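Local coordinates for protein Nrps/pks (PDB 4OPE) that probably catalyses decarboxylative Claisen condensation to extend the polyketide chain, as a ketosynthase domain of the AT-less oxazolomycin synthase, at residues A[265-270]-A[430-435]; A[218-223]-A[235-240]; A[123-128]-A[153-158]. One frame throughout, in Å; residues are numbered along the deposited sequence.

Contact 1 (A[265-270]-A[430-435]); sequences VRSTAV and HVILEE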
loop_
_atom_site.group_PDB
_atom_site.type_symbol
_atom_site.label_atom_id
_atom_site.label_comp_id
_atom_site.label_asym_id
_atom_site.label_seq_id
_atom_site.Cartn_x
_atom_site.Cartn_y
_atom_site.Cartn_z
ATOM N N VAL A 265 -14.366 11.458 12.221
ATOM C CA VAL A 265 -13.011 11.665 11.798
ATOM C C VAL A 265 -12.819 13.100 11.344
ATOM O O VAL A 265 -13.069 13.424 10.196
ATOM C CB VAL A 265 -12.686 10.716 10.669
ATOM C CG1 VAL A 265 -11.248 10.950 10.154
ATOM C CG2 VAL A 265 -12.851 9.287 11.196
ATOM N N ARG A 266 -12.381 13.957 12.258
ATOM C CA ARG A 266 -12.245 15.376 11.954
ATOM C C ARG A 266 -11.178 15.662 10.893
ATOM O O ARG A 266 -11.398 16.465 10.007
ATOM C CB ARG A 266 -11.985 16.176 13.238
ATOM C CG ARG A 266 -13.228 16.302 14.164
ATOM C CD ARG A 266 -14.112 17.518 13.866
ATOM N NE ARG A 266 -13.425 18.793 14.160
ATOM C CZ ARG A 266 -13.304 19.354 15.375
ATOM N NH1 ARG A 266 -13.851 18.780 16.445
ATOM N NH2 ARG A 266 -12.646 20.505 15.532
ATOM N N SER A 267 -10.037 14.996 10.986
ATOM C CA SER A 267 -8.978 15.106 9.996
ATOM C C SER A 267 -7.981 13.922 10.030
ATOM O O SER A 267 -7.860 13.183 11.030
ATOM C CB SER A 267 -8.200 16.418 10.178
ATOM O OG SER A 267 -7.274 16.351 11.264
ATOM N N THR A 268 -7.302 13.751 8.896
ATOM C CA THR A 268 -6.157 12.857 8.812
ATOM C C THR A 268 -5.030 13.503 8.020
ATOM O O THR A 268 -5.271 14.304 7.131
ATOM C CB THR A 268 -6.473 11.481 8.171
ATOM O OG1 THR A 268 -6.871 11.658 6.816
ATOM C CG2 THR A 268 -7.564 10.793 8.923
ATOM N N ALA A 269 -3.806 13.122 8.352
ATOM C CA ALA A 269 -2.681 13.565 7.596
ATOM C C ALA A 269 -1.518 12.574 7.614
ATOM O O ALA A 269 -1.315 11.802 8.599
ATOM C CB ALA A 269 -2.248 14.916 8.113
ATOM N N VAL A 270 -0.787 12.582 6.494
ATOM C CA VAL A 270 0.438 11.799 6.333
ATOM C C VAL A 270 1.538 12.629 5.707
ATOM O O VAL A 270 1.301 13.606 4.995
ATOM C CB VAL A 270 0.224 10.482 5.544
ATOM C CG1 VAL A 270 -0.882 9.663 6.186
ATOM C CG2 VAL A 270 -0.119 10.747 4.084
ATOM N N HIS A 430 -1.073 11.121 11.282
ATOM C CA HIS A 430 -1.800 11.672 12.433
ATOM C C HIS A 430 -3.287 11.713 12.139
ATOM O O HIS A 430 -3.672 12.053 11.009
ATOM C CB HIS A 430 -1.323 13.086 12.718
ATOM C CG HIS A 430 -1.703 13.598 14.063
ATOM N ND1 HIS A 430 -1.030 13.228 15.218
ATOM C CD2 HIS A 430 -2.660 14.486 14.445
ATOM C CE1 HIS A 430 -1.580 13.841 16.260
ATOM N NE2 HIS A 430 -2.566 14.614 15.820
ATOM N N VAL A 431 -4.107 11.398 13.148
ATOM C CA VAL A 431 -5.560 11.533 13.033
ATOM C C VAL A 431 -6.253 12.152 14.256
ATOM O O VAL A 431 -5.937 11.858 15.394
ATOM C CB VAL A 431 -6.242 10.208 12.599
ATOM C CG1 VAL A 431 -5.755 9.044 13.398
ATOM C CG2 VAL A 431 -7.747 10.276 12.749
ATOM N N ILE A 432 -7.192 13.067 13.972
ATOM C CA ILE A 432 -8.019 13.726 14.968
ATOM C C ILE A 432 -9.434 13.151 14.931
ATOM O O ILE A 432 -10.084 13.147 13.869
ATOM C CB ILE A 432 -8.158 15.223 14.669
ATOM C CG1 ILE A 432 -6.818 15.866 14.282
ATOM C CG2 ILE A 432 -8.680 15.946 15.871
ATOM C CD1 ILE A 432 -5.860 16.144 15.415
ATOM N N LEU A 433 -9.907 12.672 16.082
ATOM C CA LEU A 433 -11.266 12.155 16.219
ATOM C C LEU A 433 -12.137 12.953 17.190
ATOM O O LEU A 433 -11.652 13.635 18.100
ATOM C CB LEU A 433 -11.226 10.714 16.684
ATOM C CG LEU A 433 -10.444 9.777 15.780
ATOM C CD1 LEU A 433 -10.519 8.370 16.318
ATOM C CD2 LEU A 433 -10.969 9.761 14.360
ATOM N N GLU A 434 -13.443 12.879 16.990
ATOM C CA GLU A 434 -14.375 13.539 17.879
ATOM C C GLU A 434 -15.445 12.546 18.222
ATOM O O GLU A 434 -15.960 11.841 17.358
ATOM C CB GLU A 434 -14.966 14.770 17.200
ATOM C CG GLU A 434 -15.826 15.656 18.082
ATOM C CD GLU A 434 -16.396 16.867 17.337
ATOM O OE1 GLU A 434 -16.468 17.961 17.936
ATOM O OE2 GLU A 434 -16.769 16.751 16.152
ATOM N N GLU A 435 -15.751 12.491 19.508
ATOM C CA GLU A 435 -16.856 11.722 20.058
ATOM C C GLU A 435 -18.148 12.126 19.384
ATOM O O GLU A 435 -18.270 13.275 18.979
ATOM C CB GLU A 435 -16.949 12.049 21.536
ATOM C CG GLU A 435 -18.084 11.402 22.283
ATOM C CD GLU A 435 -18.210 11.920 23.706
ATOM O OE1 GLU A 435 -17.720 13.047 23.982
ATOM O OE2 GLU A 435 -18.836 11.202 24.547
#
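The carbonyl oxygen of Ile432 is gripped by two successive amides of the neighbouring strand, both weakly: Arg266 N lies 2.9 Å from Ile432 O but with a bent N-H...O angle of 125°, whereas Ser267 N points straighter yet stands 3.4 Å from Ile432 O. Two residues facing one make a classic beta bulge and shift the register by one. Beyond it the antiparallel pairing is regular. Ile432 N binds Ser267 O at 3.0 Å, and Ala269 and His430 form a reciprocal pair, His430 N reaching Ala269 O at 2.8 Å while Ala269 N binds His430 O. The bulge turns Arg266 toward the partner strand. Its chain, bent at chi2 (-89°) and again at chi3, crosses over Glu434 at a slant and brings Arg266 NH1 to 3.1 Å from Glu434 OE1 in a salt bridge, with guanidinium and carboxylate planes 52° apart; NH2 is held by Ala298 O. On one face of the sheet Val265 and Leu433 lie side by side, Val265 CG2 3.7 Å from Leu433 CD2. Thr268 and Val431 do the same, Thr268 CG2 lying 3.9 Å from Val431 CG2. Leu433 packs against Leu361, Leu365 and Phe368 of helix 356-370, and Thr268 OG1 bonds His184. The opposite face carries Ser267, Ala269, His430 and Ile432; helix 284-298 packs there, its Ala294 O taking the Ser267 hydroxyl, while His430 ND1 bonds Ser420 OG. Strands 263-272 and 427-434 are thus antiparallel neighbours in the mixed sheet, locally bulged, with helices 356-370 and 284-298 on its two faces as in the layered thiolase fold.

Contact 2 (A[218-223]-A[235-240]); sequences GGFLST and DGYVPA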
loop_
_atom_site.group_PDB
_atom_site.type_symbol
_atom_site.label_atom_id
_atom_site.label_comp_id
_atom_site.label_asym_id
_atom_site.label_seq_id
_atom_site.Cartn_x
_atom_site.Cartn_y
_atom_site.Cartn_z
ATOM N N GLY A 218 19.726 -4.601 14.896
ATOM C CA GLY A 218 19.626 -3.137 14.825
ATOM C C GLY A 218 19.435 -2.449 16.172
ATOM O O GLY A 218 19.203 -1.231 16.214
ATOM N N GLY A 219 19.549 -3.204 17.275
ATOM C CA GLY A 219 19.312 -2.654 18.602
ATOM C C GLY A 219 17.888 -2.130 18.867
ATOM O O GLY A 219 17.676 -1.345 19.780
ATOM N N PHE A 220 16.897 -2.584 18.110
ATOM C CA PHE A 220 15.585 -2.053 18.287
ATOM C C PHE A 220 14.882 -2.603 19.502
ATOM O O PHE A 220 13.984 -1.955 20.026
ATOM C CB PHE A 220 14.770 -2.268 17.024
ATOM C CG PHE A 220 15.253 -1.450 15.876
ATOM C CD1 PHE A 220 15.133 -0.060 15.918
ATOM C CD2 PHE A 220 15.870 -2.049 14.757
ATOM C CE1 PHE A 220 15.607 0.722 14.872
ATOM C CE2 PHE A 220 16.336 -1.273 13.704
ATOM C CZ PHE A 220 16.209 0.110 13.764
ATOM N N LEU A 221 15.261 -3.775 19.964
ATOM C CA LEU A 221 14.523 -4.401 21.044
ATOM C C LEU A 221 14.895 -3.793 22.412
ATOM O O LEU A 221 16.059 -3.603 22.712
ATOM C CB LEU A 221 14.785 -5.890 21.055
ATOM C CG LEU A 221 14.433 -6.615 19.753
ATOM C CD1 LEU A 221 14.774 -8.081 19.903
ATOM C CD2 LEU A 221 12.958 -6.445 19.360
ATOM N N SER A 222 13.921 -3.476 23.241
ATOM C CA SER A 222 14.260 -3.048 24.568
ATOM C C SER A 222 14.795 -4.273 25.317
ATOM O O SER A 222 14.460 -5.381 24.946
ATOM C CB SER A 222 13.045 -2.477 25.286
ATOM O OG SER A 222 11.966 -3.392 25.349
ATOM N N THR A 223 15.585 -4.070 26.370
ATOM C CA THR A 223 16.233 -5.161 27.088
ATOM C C THR A 223 15.334 -5.828 28.146
ATOM O O THR A 223 15.536 -7.012 28.477
ATOM C CB THR A 223 17.562 -4.707 27.729
ATOM O OG1 THR A 223 17.356 -3.502 28.452
ATOM C CG2 THR A 223 18.589 -4.407 26.663
ATOM N N ASP A 235 14.698 1.616 26.645
ATOM C CA ASP A 235 15.817 1.382 25.721
ATOM C C ASP A 235 15.421 0.559 24.502
ATOM O O ASP A 235 16.215 -0.263 24.008
ATOM C CB ASP A 235 17.000 0.725 26.452
ATOM C CG ASP A 235 16.708 -0.698 26.915
ATOM O OD1 ASP A 235 15.630 -1.225 26.615
ATOM O OD2 ASP A 235 17.560 -1.317 27.579
ATOM N N GLY A 236 14.216 0.805 24.007
ATOM C CA GLY A 236 13.726 0.144 22.820
ATOM C C GLY A 236 12.276 -0.286 22.948
ATOM O O GLY A 236 11.590 0.092 23.889
ATOM N N TYR A 237 11.806 -1.124 22.031
ATOM C CA TYR A 237 10.426 -1.571 22.123
ATOM C C TYR A 237 10.310 -3.067 22.158
ATOM O O TYR A 237 11.292 -3.767 22.143
ATOM C CB TYR A 237 9.608 -0.976 20.979
ATOM C CG TYR A 237 10.020 -1.373 19.585
ATOM C CD1 TYR A 237 10.871 -0.589 18.863
ATOM C CD2 TYR A 237 9.501 -2.504 18.965
ATOM C CE1 TYR A 237 11.220 -0.894 17.568
ATOM C CE2 TYR A 237 9.861 -2.823 17.653
ATOM C CZ TYR A 237 10.722 -1.993 16.978
ATOM O OH TYR A 237 11.121 -2.260 15.704
ATOM N N VAL A 238 9.095 -3.543 22.245
ATOM C CA VAL A 238 8.824 -4.966 22.151
ATOM C C VAL A 238 7.754 -5.242 21.076
ATOM O O VAL A 238 6.714 -4.609 21.048
ATOM C CB VAL A 238 8.422 -5.519 23.527
ATOM C CG1 VAL A 238 7.243 -4.801 24.099
ATOM C CG2 VAL A 238 8.084 -6.981 23.434
ATOM N N PRO A 239 8.010 -6.179 20.176
ATOM C CA PRO A 239 7.006 -6.445 19.160
ATOM C C PRO A 239 5.704 -6.983 19.740
ATOM O O PRO A 239 5.681 -7.687 20.753
ATOM C CB PRO A 239 7.667 -7.521 18.272
ATOM C CG PRO A 239 9.110 -7.453 18.576
ATOM C CD PRO A 239 9.132 -7.110 20.044
ATOM N N ALA A 240 4.624 -6.658 19.084
ATOM C CA ALA A 240 3.364 -7.243 19.432
ATOM C C ALA A 240 2.534 -7.562 18.204
ATOM O O ALA A 240 2.727 -6.954 17.141
ATOM C CB ALA A 240 2.607 -6.303 20.322
HETATM O O HOH W 1 12.273 -6.249 23.636
#
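The long loop between helix 210-217 and strand 242-250 folds back on itself at a single backbone bridge, Leu221 with Tyr237. Two bonds secure it: Tyr237 N to Phe220 O, 3.1 Å, and Ser222 N to Tyr237 O, 2.9 Å. Water 1 adds a link, donating to Ser222 O and to Tyr237 O. Tyr237 CG stands between its own backbone N and carbonyl carbon (chi1 63°), which brings the ring back over the other arm: Phe220 O sits over one ring face, 3.6 Å from Tyr237 CD1, and Tyr237 CE1 rests 3.8 Å from Phe220 CB. With an alanine here, Phe220 CB would probably lose its aromatic cover and a gap would open toward His351, whose ring also meets the tyrosine. The Leu221 side chain crosses Pro239 at about a right angle, Leu221 CD2 3.9 Å from Pro239 CD. At the far end Thr223 N binds Asp235 OD1 at 2.9 Å, on the syn side and 24° out of the carboxylate plane. Gly236 lies so close to Ser222 N that a CB would clash. The chain leaves helix 210-217 through a Schellman motif at Gly219. The bridged loop packs against His351, which lies in the Gly-His motif of the ketosynthase family and is probably one of its active-site histidines.

Contact 3 (A[123-128]-A[153-158]); sequences VFVGLM and ASVANR
Ala156 puts its methyl into the shallow hollow between Val123 and Val125, which project from the same side of their strand: Ala156 CB lies 4.0 Å from Val123 CG1 and 3.8 Å from Val125 CG1. The fit is reciprocal. A chi1 of 61° swings Val125 CG1 toward the helix, where it is the bump that enters the dip between Ala156 and Val155, reaching 4.2 Å from Val155 CG1. Further along, Leu127 and Val155 meet tip to tip, with Leu127 CD2 3.9 Å from Val155 CG2. The short alanine allows close approach, and the CA atoms of Val123 and Ala156 are 6.1 Å apart. Strand 123-126 and helix 153-158 run roughly antiparallel, at 150°, with axes 8.2 Å apart. Phe98 of helix 93-108 touches both Val125 and Val155, closing one flank of this apolar patch, and Phe165 adjoins Val123. The helix also faces the second subunit: Ala153 N bonds Asp173 of the second subunit, and Asn157 ND2 bonds Ser427 of that subunit. Since the chain goes on from this helix to strand 169-173, parallel and next to strand 121-126, the arrangement is the helix-on-strand packing of a beta-alpha-beta crossover, here at the dimer interface of the thiolase fold.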
loop_
_atom_site.group_PDB
_atom_site.type_symbol
_atom_site.label_atom_id
_atom_site.label_comp_id
_atom_site.label_asym_id
_atom_site.label_seq_id
_atom_site.Cartn_x
_atom_site.Cartn_y
_atom_site.Cartn_z
ATOM N N VAL A 123 -11.515 -1.442 0.464
ATOM C CA VAL A 123 -10.678 -2.111 1.476
ATOM C C VAL A 123 -9.262 -1.604 1.368
ATOM O O VAL A 123 -8.697 -1.567 0.262
ATOM C CB VAL A 123 -10.624 -3.591 1.223
ATOM C CG1 VAL A 123 -9.680 -4.261 2.204
ATOM C CG2 VAL A 123 -12.018 -4.166 1.320
ATOM N N PHE A 124 -8.731 -1.209 2.527
ATOM C CA PHE A 124 -7.410 -0.592 2.727
ATOM C C PHE A 124 -6.799 -1.163 4.013
ATOM O O PHE A 124 -7.326 -0.962 5.117
ATOM C CB PHE A 124 -7.551 0.912 2.895
ATOM C CG PHE A 124 -8.243 1.593 1.756
ATOM C CD1 PHE A 124 -9.617 1.561 1.632
ATOM C CD2 PHE A 124 -7.520 2.264 0.816
ATOM C CE1 PHE A 124 -10.256 2.189 0.576
ATOM C CE2 PHE A 124 -8.144 2.882 -0.262
ATOM C CZ PHE A 124 -9.517 2.852 -0.379
ATOM N N VAL A 125 -5.702 -1.901 3.868
ATOM C CA VAL A 125 -5.107 -2.649 4.976
ATOM C C VAL A 125 -3.642 -2.459 4.991
ATOM O O VAL A 125 -3.005 -2.576 3.966
ATOM C CB VAL A 125 -5.429 -4.157 4.876
ATOM C CG1 VAL A 125 -4.882 -4.784 3.602
ATOM C CG2 VAL A 125 -4.985 -4.915 6.131
ATOM N N GLY A 126 -3.091 -2.156 6.162
ATOM C CA GLY A 126 -1.644 -1.938 6.274
ATOM C C GLY A 126 -0.943 -3.150 6.812
ATOM O O GLY A 126 -1.412 -3.792 7.784
ATOM N N LEU A 127 0.181 -3.476 6.178
ATOM C CA LEU A 127 1.093 -4.541 6.652
ATOM C C LEU A 127 2.527 -4.115 6.417
ATOM O O LEU A 127 2.794 -3.288 5.529
ATOM C CB LEU A 127 0.849 -5.797 5.867
ATOM C CG LEU A 127 -0.599 -6.283 5.773
ATOM C CD1 LEU A 127 -1.158 -6.045 4.391
ATOM C CD2 LEU A 127 -0.636 -7.769 6.041
HETATM N N MSE A 128 3.442 -4.644 7.219
HETATM C CA MSE A 128 4.897 -4.342 7.079
HETATM C C MSE A 128 5.839 -5.524 7.149
HETATM O O MSE A 128 7.024 -5.385 6.927
HETATM C CB MSE A 128 5.340 -3.293 8.114
HETATM C CG MSE A 128 5.518 -3.841 9.519
HETATM SE SE MSE A 128 6.341 -2.482 10.718
HETATM C CE MSE A 128 8.251 -2.596 10.247
ATOM N N ALA A 153 -1.180 -7.769 -1.174
ATOM C CA ALA A 153 -2.424 -7.584 -1.917
ATOM C C ALA A 153 -3.417 -8.674 -1.631
ATOM O O ALA A 153 -4.613 -8.403 -1.591
ATOM C CB ALA A 153 -2.157 -7.572 -3.381
ATOM N N SER A 154 -2.947 -9.900 -1.413
ATOM C CA SER A 154 -3.864 -10.986 -1.097
ATOM C C SER A 154 -4.720 -10.745 0.168
ATOM O O SER A 154 -5.920 -11.070 0.219
ATOM C CB SER A 154 -3.103 -12.278 -0.954
ATOM O OG SER A 154 -3.900 -13.340 -1.435
ATOM N N VAL A 155 -4.116 -10.139 1.178
ATOM C CA VAL A 155 -4.857 -9.773 2.331
ATOM C C VAL A 155 -6.057 -8.837 1.994
ATOM O O VAL A 155 -7.197 -9.047 2.498
ATOM C CB VAL A 155 -3.964 -9.130 3.376
ATOM C CG1 VAL A 155 -4.789 -8.862 4.616
ATOM C CG2 VAL A 155 -2.780 -10.036 3.699
ATOM N N ALA A 156 -5.847 -7.819 1.162
ATOM C CA ALA A 156 -6.972 -6.969 0.832
ATOM C C ALA A 156 -7.925 -7.660 -0.160
ATOM O O ALA A 156 -9.145 -7.658 0.031
ATOM C CB ALA A 156 -6.499 -5.658 0.294
ATOM N N ASN A 157 -7.358 -8.250 -1.212
ATOM C CA ASN A 157 -8.135 -8.818 -2.329
ATOM C C ASN A 157 -9.050 -9.961 -1.879
ATOM O O ASN A 157 -10.196 -10.057 -2.284
ATOM C CB ASN A 157 -7.193 -9.374 -3.392
ATOM C CG ASN A 157 -6.441 -8.321 -4.139
ATOM O OD1 ASN A 157 -5.493 -8.640 -4.816
ATOM N ND2 ASN A 157 -6.845 -7.083 -4.037
ATOM N N ARG A 158 -8.523 -10.815 -1.024
ATOM C CA ARG A 158 -9.316 -11.871 -0.491
ATOM C C ARG A 158 -10.517 -11.336 0.329
ATOM O O ARG A 158 -11.657 -11.816 0.200
ATOM C CB ARG A 158 -8.443 -12.793 0.328
ATOM C CG ARG A 158 -9.159 -14.080 0.741
ATOM C CD ARG A 158 -8.172 -15.225 0.885
ATOM N NE ARG A 158 -8.287 -16.135 -0.237
ATOM C CZ ARG A 158 -7.300 -16.844 -0.778
ATOM N NH1 ARG A 158 -6.057 -16.774 -0.347
ATOM N NH2 ARG A 158 -7.572 -17.637 -1.787
#

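How the contacts relate
Contacts 1 and 3 belong to one mixed sheet, their strands 263-272 and 121-126 separated by three others; their centres are 22 Å apart and their nearest atoms about 11 Å. Helix 178-192 neighbours both: Phe124, on the strand of contact 3 but facing away from its helix, packs on it, and its His184 bonds Thr268 of contact 1. Contact 2 lies off the sheet, its centre 28 Å from that of contact 1, yet its nearest atoms come within about 6 Å of contact 3. His351, in the family Gly-His motif and beside Tyr237, probably puts contact 2 at the active-site region; the Met128 end of segment 123-128 approaches the same loop, touching Glu353, as do Tyr237 and Pro239.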